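Local coordinates for putative polysaccharide binding proteins (DUF1812) (Bacteroides thetaiotaomicron VPI-5482, PDB 3GF8), which is probably an outer-membrane lipoprotein of the FimB/Mfa2 family that takes part in fimbrial assembly, its suggested polysaccharide binding being only putative, at residues A[147-158]-A[262-273]. Numbering follows the deposited sequence.
Sequences RDTKIVRFGFQS and DRQSNYHIIFFL. With EDO (1,2-ethanediol), chain B.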
ATOM      1  N   ARG A 147      -5.724  -1.151   1.899  1.00 24.85           N
ATOM      2  CA  ARG A 147      -4.401  -0.692   2.241  1.00 25.14           C
ATOM      3  C   ARG A 147      -3.575  -0.565   1.006  1.00 25.03           C
ATOM      4  O   ARG A 147      -3.518  -1.492   0.193  1.00 23.76           O
ATOM      5  CB  ARG A 147      -3.712  -1.606   3.251  1.00 25.62           C
ATOM      6  CG  ARG A 147      -2.416  -1.025   3.736  1.00 24.84           C
ATOM      7  CD  ARG A 147      -1.898  -1.680   5.019  1.00 25.46           C
ATOM      8  NE  ARG A 147      -0.461  -1.460   5.149  1.00 21.14           N
ATOM      9  CZ  ARG A 147       0.278  -1.897   6.154  1.00 24.72           C
ATOM     10  NH1 ARG A 147      -0.249  -2.621   7.129  1.00 24.45           N
ATOM     11  NH2 ARG A 147       1.563  -1.619   6.184  1.00 27.24           N
ATOM     12  N   ASP A 148      -2.931   0.600   0.865  1.00 24.50           N
ATOM     13  CA  ASP A 148      -2.185   0.918  -0.355  1.00 24.19           C
ATOM     14  C   ASP A 148      -0.663   0.860  -0.179  1.00 23.41           C
ATOM     15  O   ASP A 148       0.096   0.699  -1.161  1.00 24.95           O
ATOM     16  CB  ASP A 148      -2.578   2.330  -0.833  1.00 27.17           C
ATOM     17  CG  ASP A 148      -3.832   2.350  -1.702  1.00 24.56           C
ATOM     18  OD1 ASP A 148      -4.396   1.283  -2.032  1.00 24.39           O
ATOM     19  OD2 ASP A 148      -4.252   3.467  -2.065  1.00 26.42           O
ATOM     20  N   THR A 149      -0.203   1.044   1.052  1.00 23.32           N
ATOM     21  CA  THR A 149       1.213   1.024   1.337  1.00 20.94           C
ATOM     22  C   THR A 149       1.608  -0.391   1.792  1.00 24.28           C
ATOM     23  O   THR A 149       0.861  -1.066   2.517  1.00 25.31           O
ATOM     24  CB  THR A 149       1.589   2.079   2.362  1.00 20.67           C
ATOM     25  OG1 THR A 149       0.689   2.023   3.461  1.00 19.53           O
ATOM     26  CG2 THR A 149       1.544   3.466   1.731  1.00 23.12           C
ATOM     27  N   LYS A 150       2.778  -0.834   1.325  1.00 23.02           N
ATOM     28  CA  LYS A 150       3.206  -2.212   1.486  1.00 25.89           C
ATOM     29  C   LYS A 150       4.620  -2.254   2.110  1.00 25.36           C
ATOM     30  O   LYS A 150       5.571  -1.624   1.622  1.00 25.86           O
ATOM     31  CB  LYS A 150       3.162  -2.906   0.122  1.00 24.15           C
ATOM     32  CG  LYS A 150       1.819  -2.815  -0.561  1.00 27.75           C
ATOM     33  CD  LYS A 150       0.718  -3.644   0.174  1.00 26.27           C
ATOM     34  CE  LYS A 150      -0.684  -3.127  -0.117  1.00 29.51           C
ATOM     35  NZ  LYS A 150      -1.772  -4.044   0.405  1.00 20.10           N
ATOM     36  N   ILE A 151       4.750  -2.995   3.192  1.00 25.58           N
ATOM     37  CA  ILE A 151       5.995  -3.087   3.903  1.00 27.51           C
ATOM     38  C   ILE A 151       6.584  -4.446   3.560  1.00 30.42           C
ATOM     39  O   ILE A 151       5.866  -5.454   3.509  1.00 32.04           O
ATOM     40  CB  ILE A 151       5.763  -2.879   5.395  1.00 27.52           C
ATOM     41  CG1 ILE A 151       5.286  -1.424   5.616  1.00 31.14           C
ATOM     42  CG2 ILE A 151       7.046  -3.175   6.166  1.00 25.99           C
ATOM     43  CD1 ILE A 151       5.024  -1.053   7.010  1.00 30.53           C
ATOM     44  N   VAL A 152       7.874  -4.473   3.262  1.00 30.59           N
ATOM     45  CA  VAL A 152       8.536  -5.733   2.900  1.00 31.68           C
ATOM     46  C   VAL A 152       9.859  -5.833   3.639  1.00 32.92           C
ATOM     47  O   VAL A 152      10.628  -4.871   3.665  1.00 36.39           O
ATOM     48  CB  VAL A 152       8.775  -5.894   1.389  1.00 28.47           C
ATOM     49  CG1 VAL A 152       7.603  -5.414   0.592  1.00 34.36           C
ATOM     50  CG2 VAL A 152       9.981  -5.159   0.978  1.00 41.15           C
ATOM     51  N   ARG A 153      10.092  -6.977   4.280  1.00 30.25           N
ATOM     52  CA  ARG A 153      11.368  -7.274   4.898  1.00 27.62           C
ATOM     53  C   ARG A 153      12.073  -8.302   4.035  1.00 27.79           C
ATOM     54  O   ARG A 153      11.574  -9.423   3.867  1.00 25.39           O
ATOM     55  CB  ARG A 153      11.168  -7.829   6.285  1.00 28.41           C
ATOM     56  CG  ARG A 153      12.481  -8.340   6.894  1.00 31.12           C
ATOM     57  CD  ARG A 153      12.355  -8.561   8.392  1.00 35.11           C
ATOM     58  NE  ARG A 153      11.873  -7.350   9.029  1.00 37.91           N
ATOM     59  CZ  ARG A 153      11.788  -7.173  10.333  1.00 47.75           C
ATOM     60  NH1 ARG A 153      12.186  -8.124  11.172  1.00 53.72           N
ATOM     61  NH2 ARG A 153      11.325  -6.023  10.796  1.00 41.07           N
ATOM     62  N   PHE A 154      13.210  -7.920   3.456  1.00 26.03           N
ATOM     63  CA  PHE A 154      13.966  -8.825   2.614  1.00 26.36           C
ATOM     64  C   PHE A 154      15.208  -9.351   3.321  1.00 27.69           C
ATOM     65  O   PHE A 154      15.941  -8.599   3.936  1.00 28.65           O
ATOM     66  CB  PHE A 154      14.396  -8.169   1.325  1.00 26.36           C
ATOM     67  CG  PHE A 154      13.277  -7.840   0.384  1.00 32.11           C
ATOM     68  CD1 PHE A 154      12.418  -8.813  -0.062  1.00 46.25           C
ATOM     69  CD2 PHE A 154      13.129  -6.568  -0.119  1.00 40.92           C
ATOM     70  CE1 PHE A 154      11.423  -8.515  -0.973  1.00 48.56           C
ATOM     71  CE2 PHE A 154      12.126  -6.271  -1.042  1.00 41.45           C
ATOM     72  CZ  PHE A 154      11.286  -7.243  -1.461  1.00 47.54           C
ATOM     73  N   GLY A 155      15.410 -10.664   3.221  1.00 28.69           N
ATOM     74  CA  GLY A 155      16.639 -11.328   3.614  1.00 26.91           C
ATOM     75  C   GLY A 155      17.266 -12.010   2.410  1.00 29.46           C
ATOM     76  O   GLY A 155      16.578 -12.493   1.502  1.00 30.78           O
ATOM     77  N   PHE A 156      18.588 -12.043   2.373  1.00 30.44           N
ATOM     78  CA  PHE A 156      19.277 -12.662   1.275  1.00 29.74           C
ATOM     79  C   PHE A 156      20.327 -13.575   1.867  1.00 29.41           C
ATOM     80  O   PHE A 156      21.200 -13.106   2.570  1.00 29.67           O
ATOM     81  CB  PHE A 156      19.919 -11.586   0.374  1.00 32.13           C
ATOM     82  CG  PHE A 156      18.938 -10.579  -0.136  1.00 30.25           C
ATOM     83  CD1 PHE A 156      18.622  -9.478   0.613  1.00 26.42           C
ATOM     84  CD2 PHE A 156      18.318 -10.756  -1.359  1.00 28.89           C
ATOM     85  CE1 PHE A 156      17.684  -8.574   0.161  1.00 33.23           C
ATOM     86  CE2 PHE A 156      17.380  -9.858  -1.815  1.00 27.60           C
ATOM     87  CZ  PHE A 156      17.064  -8.772  -1.069  1.00 31.06           C
ATOM     88  N   GLN A 157      20.238 -14.874   1.564  1.00 31.57           N
ATOM     89  CA  GLN A 157      21.207 -15.873   2.015  1.00 29.74           C
ATOM     90  C   GLN A 157      21.621 -16.851   0.931  1.00 27.35           C
ATOM     91  O   GLN A 157      20.912 -17.117  -0.057  1.00 25.73           O
ATOM     92  CB  GLN A 157      20.620 -16.737   3.119  1.00 32.85           C
ATOM     93  CG  GLN A 157      19.980 -16.016   4.259  1.00 48.15           C
ATOM     94  CD  GLN A 157      19.136 -16.961   5.129  1.00 54.77           C
ATOM     95  OE1 GLN A 157      19.169 -18.184   4.953  1.00 52.85           O
ATOM     96  NE2 GLN A 157      18.380 -16.387   6.073  1.00 57.95           N
ATOM     97  N   SER A 158      22.769 -17.438   1.166  1.00 27.57           N
ATOM     98  CA  SER A 158      23.254 -18.537   0.374  1.00 27.68           C
ATOM     99  C   SER A 158      22.312 -19.733   0.527  1.00 29.04           C
ATOM    100  O   SER A 158      21.982 -20.132   1.653  1.00 30.31           O
ATOM    101  CB  SER A 158      24.650 -18.926   0.873  1.00 26.86           C
ATOM    102  OG  SER A 158      25.097 -20.081   0.192  1.00 28.50           O
ATOM    103  N   ASP A 262      -3.566  -6.782  -2.412  1.00 26.02           N
ATOM    104  CA  ASP A 262      -4.298  -5.753  -1.670  1.00 24.77           C
ATOM    105  C   ASP A 262      -4.470  -6.145  -0.236  1.00 23.04           C
ATOM    106  O   ASP A 262      -4.307  -5.303   0.682  1.00 25.69           O
ATOM    107  CB  ASP A 262      -5.690  -5.512  -2.235  1.00 27.78           C
ATOM    108  CG  ASP A 262      -5.671  -4.806  -3.557  1.00 25.27           C
ATOM    109  OD1 ASP A 262      -4.733  -4.037  -3.841  1.00 37.07           O
ATOM    110  OD2 ASP A 262      -6.616  -5.026  -4.323  1.00 32.21           O
ATOM    111  N   ARG A 263      -4.804  -7.408  -0.020  1.00 20.22           N
ATOM    112  CA  ARG A 263      -5.108  -7.869   1.335  1.00 23.56           C
ATOM    113  C   ARG A 263      -3.889  -7.975   2.227  1.00 24.92           C
ATOM    114  O   ARG A 263      -3.968  -7.711   3.417  1.00 26.23           O
ATOM    115  CB  ARG A 263      -5.788  -9.233   1.304  1.00 25.28           C
ATOM    116  CG  ARG A 263      -7.285  -9.192   1.177  1.00 26.90           C
ATOM    117  CD  ARG A 263      -7.813 -10.603   1.367  1.00 35.84           C
ATOM    118  NE  ARG A 263      -9.191 -10.722   0.932  1.00 35.88           N
ATOM    119  CZ  ARG A 263     -10.252 -10.433   1.676  1.00 35.77           C
ATOM    120  NH1 ARG A 263     -10.140 -10.012   2.940  1.00 27.86           N
ATOM    121  NH2 ARG A 263     -11.454 -10.590   1.140  1.00 35.34           N
ATOM    122  N   GLN A 264      -2.772  -8.417   1.654  1.00 25.84           N
ATOM    123  CA  GLN A 264      -1.536  -8.587   2.402  1.00 25.19           C
ATOM    124  C   GLN A 264      -0.704  -7.327   2.292  1.00 25.67           C
ATOM    125  O   GLN A 264      -0.427  -6.854   1.178  1.00 24.25           O
ATOM    126  CB  GLN A 264      -0.741  -9.780   1.828  1.00 25.96           C
ATOM    127  CG  GLN A 264       0.552 -10.128   2.590  1.00 27.10           C
ATOM    128  CD  GLN A 264       0.328 -10.222   4.099  1.00 28.33           C
ATOM    129  OE1 GLN A 264       0.255  -9.204   4.775  1.00 20.18           O
ATOM    130  NE2 GLN A 264       0.208 -11.440   4.618  1.00 17.78           N
ATOM    131  N   SER A 265      -0.277  -6.779   3.422  1.00 23.93           N
ATOM    132  CA  SER A 265       0.603  -5.616   3.340  1.00 25.79           C
ATOM    133  C   SER A 265       1.927  -5.753   4.070  1.00 26.53           C
ATOM    134  O   SER A 265       2.715  -4.798   4.110  1.00 23.57           O
ATOM    135  CB  SER A 265      -0.152  -4.348   3.788  1.00 28.35           C
ATOM    136  OG  SER A 265      -1.299  -4.157   2.981  1.00 21.82           O
ATOM    137  N   ASN A 266       2.170  -6.911   4.679  1.00 25.96           N
ATOM    138  CA  ASN A 266       3.480  -7.214   5.213  1.00 28.15           C
ATOM    139  C   ASN A 266       4.025  -8.464   4.595  1.00 26.02           C
ATOM    140  O   ASN A 266       3.437  -9.533   4.738  1.00 26.66           O
ATOM    141  CB  ASN A 266       3.422  -7.428   6.707  1.00 30.77           C
ATOM    142  CG  ASN A 266       2.926  -6.237   7.418  1.00 36.87           C
ATOM    143  OD1 ASN A 266       1.751  -6.156   7.756  1.00 45.58           O
ATOM    144  ND2 ASN A 266       3.804  -5.266   7.616  1.00 46.13           N
ATOM    145  N   TYR A 267       5.181  -8.337   3.961  1.00 24.13           N
ATOM    146  CA  TYR A 267       5.787  -9.427   3.237  1.00 24.05           C
ATOM    147  C   TYR A 267       7.185  -9.634   3.756  1.00 26.92           C
ATOM    148  O   TYR A 267       8.036  -8.769   3.614  1.00 30.85           O
ATOM    149  CB  TYR A 267       5.843  -9.076   1.766  1.00 23.99           C
ATOM    150  CG  TYR A 267       4.505  -8.887   1.095  1.00 23.79           C
ATOM    151  CD1 TYR A 267       3.857  -7.682   1.134  1.00 19.22           C
ATOM    152  CD2 TYR A 267       3.916  -9.921   0.379  1.00 31.09           C
ATOM    153  CE1 TYR A 267       2.647  -7.505   0.504  1.00 22.23           C
ATOM    154  CE2 TYR A 267       2.697  -9.747  -0.255  1.00 30.46           C
ATOM    155  CZ  TYR A 267       2.073  -8.541  -0.179  1.00 25.23           C
ATOM    156  OH  TYR A 267       0.880  -8.360  -0.815  1.00 27.29           O
ATOM    157  N   HIS A 268       7.429 -10.764   4.393  1.00 25.62           N
ATOM    158  CA  HIS A 268       8.765 -11.093   4.806  1.00 26.37           C
ATOM    159  C   HIS A 268       9.250 -12.178   3.889  1.00 26.10           C
ATOM    160  O   HIS A 268       8.773 -13.309   3.965  1.00 26.50           O
ATOM    161  CB  HIS A 268       8.788 -11.593   6.237  1.00 27.52           C
ATOM    162  CG  HIS A 268      10.166 -11.904   6.727  1.00 30.19           C
ATOM    163  ND1 HIS A 268      10.427 -12.284   8.022  1.00 39.23           N
ATOM    164  CD2 HIS A 268      11.367 -11.870   6.101  1.00 45.06           C
ATOM    165  CE1 HIS A 268      11.722 -12.497   8.171  1.00 41.16           C
ATOM    166  NE2 HIS A 268      12.317 -12.254   7.019  1.00 46.26           N
ATOM    167  N   ILE A 269      10.192 -11.816   3.028  1.00 27.16           N
ATOM    168  CA  ILE A 269      10.717 -12.679   1.998  1.00 26.01           C
ATOM    169  C   ILE A 269      12.191 -12.918   2.218  1.00 25.96           C
ATOM    170  O   ILE A 269      12.989 -11.963   2.250  1.00 24.94           O
ATOM    171  CB  ILE A 269      10.509 -12.050   0.612  1.00 29.05           C
ATOM    172  CG1 ILE A 269       9.046 -11.571   0.465  1.00 29.64           C
ATOM    173  CG2 ILE A 269      10.973 -13.031  -0.486  1.00 28.10           C
ATOM    174  CD1 ILE A 269       8.682 -11.132  -0.939  1.00 26.74           C
ATOM    175  N   ILE A 270      12.557 -14.184   2.406  1.00 27.56           N
ATOM    176  CA  ILE A 270      13.942 -14.606   2.293  1.00 27.66           C
ATOM    177  C   ILE A 270      14.223 -15.154   0.881  1.00 28.19           C
ATOM    178  O   ILE A 270      13.532 -16.059   0.418  1.00 27.18           O
ATOM    179  CB  ILE A 270      14.322 -15.711   3.273  1.00 30.84           C
ATOM    180  CG1 ILE A 270      13.817 -15.425   4.690  1.00 35.84           C
ATOM    181  CG2 ILE A 270      15.817 -15.806   3.337  1.00 26.95           C
ATOM    182  CD1 ILE A 270      14.300 -14.133   5.243  1.00 41.48           C
ATOM    183  N   PHE A 271      15.248 -14.614   0.219  1.00 26.68           N
ATOM    184  CA  PHE A 271      15.847 -15.234  -0.951  1.00 28.98           C
ATOM    185  C   PHE A 271      17.038 -16.116  -0.588  1.00 28.08           C
ATOM    186  O   PHE A 271      17.981 -15.688   0.125  1.00 27.29           O
ATOM    187  CB  PHE A 271      16.309 -14.167  -1.938  1.00 32.47           C
ATOM    188  CG  PHE A 271      15.202 -13.281  -2.406  1.00 33.77           C
ATOM    189  CD1 PHE A 271      14.785 -12.227  -1.631  1.00 33.83           C
ATOM    190  CD2 PHE A 271      14.582 -13.510  -3.611  1.00 33.41           C
ATOM    191  CE1 PHE A 271      13.772 -11.422  -2.039  1.00 35.33           C
ATOM    192  CE2 PHE A 271      13.565 -12.699  -4.029  1.00 32.26           C
ATOM    193  CZ  PHE A 271      13.159 -11.658  -3.240  1.00 34.64           C
ATOM    194  N   PHE A 272      16.978 -17.349  -1.088  1.00 24.61           N
ATOM    195  CA  PHE A 272      18.051 -18.316  -0.983  1.00 24.93           C
ATOM    196  C   PHE A 272      18.715 -18.390  -2.341  1.00 26.22           C
ATOM    197  O   PHE A 272      18.119 -18.884  -3.308  1.00 25.80           O
ATOM    198  CB  PHE A 272      17.514 -19.679  -0.558  1.00 24.61           C
ATOM    199  CG  PHE A 272      16.953 -19.664   0.810  1.00 27.93           C
ATOM    200  CD1 PHE A 272      15.681 -19.168   1.037  1.00 25.41           C
ATOM    201  CD2 PHE A 272      17.722 -20.055   1.884  1.00 31.42           C
ATOM    202  CE1 PHE A 272      15.178 -19.110   2.319  1.00 34.62           C
ATOM    203  CE2 PHE A 272      17.228 -19.990   3.172  1.00 32.96           C
ATOM    204  CZ  PHE A 272      15.962 -19.524   3.391  1.00 28.10           C
ATOM    205  N   LEU A 273      19.935 -17.872  -2.420  1.00 25.81           N
ATOM    206  CA  LEU A 273      20.582 -17.646  -3.713  1.00 27.51           C
ATOM    207  C   LEU A 273      21.722 -18.603  -3.975  1.00 24.73           C
ATOM    208  O   LEU A 273      22.375 -19.115  -3.049  1.00 22.43           O
ATOM    209  CB  LEU A 273      21.141 -16.246  -3.768  1.00 28.84           C
ATOM    210  CG  LEU A 273      20.126 -15.166  -3.484  1.00 30.32           C
ATOM    211  CD1 LEU A 273      20.845 -13.958  -3.026  1.00 25.87           C
ATOM    212  CD2 LEU A 273      19.376 -14.920  -4.769  1.00 24.53           C
TER
HETATM  213  C1  EDO B   1       7.120  -7.263   7.406  1.00 60.27           C
HETATM  214  O1  EDO B   1       6.233  -6.191   7.778  1.00 67.41           O
HETATM  215  C2  EDO B   1       7.938  -7.680   8.626  1.00 62.22           C
HETATM  216  O2  EDO B   1       7.886  -9.100   8.859  1.00 59.01           O
HETATM  217  O   HOH W   1      -3.360  -1.947  -2.614  1.00 22.13           O
HETATM  218  O   HOH W   2      -6.243  -3.977   1.880  1.00 24.96           O
HETATM  219  O   HOH W   3       2.436  -3.120   8.753  1.00 46.46           O
HETATM  220  O   HOH W   4      24.504 -21.158  -2.589  1.00 23.71           O
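The His268 ring takes Arg153 over one face: CD of Arg153 stands 4.0 Å from the ring centroid, over the ring centre, a CH-pi contact. With CG anti to the backbone N, the arginine chain runs across that ring before its bend at chi3 lets NE pair with Asp211 in a salt bridge. Ser265 CB sits over a guanidinium face of Arg147, 3.2 Å from NE, while Ile151 CD1 and a water lie at the guanidinium edge. On the sheet face opposite Arg153 and His268, the Phe271 ring receives Phe154 CD1 and Gly155 O at its edge. Phe156 lies nearly parallel to Phe271 (planes 6° apart), but centroids 5.2 Å apart show rings slid past each other with little overlap; Phe154 completes this aromatic cluster, which packs against Leu225 of strand 224-229.

Strands 150-158 and 266-273 run parallel, their axes 18° apart. Each odd-numbered residue from Ile151 to Gln157 bonds through N and O to different residues of the partner segment, the alternation of a parallel ladder, within a beta-rich chain of the transthyretin-like clan.

Where helix 257-263 gives way to strand 266-273, Lys150 bends at chi2 (-68°), bringing NZ to Ser265 OG (2.6 Å). NZ also bonds Gln264 O (3.2 Å) and Arg147 O (3.1 Å), both from above the carbonyl planes, and Leu261 O; its three N-H must be shared among these four acceptors. A methionine in place of Lys150 would probably leave the Ser265 hydroxyl and these clustered carbonyls without the ammonium donor they share. A water accepts from Arg147 N and donates to Asp262 O.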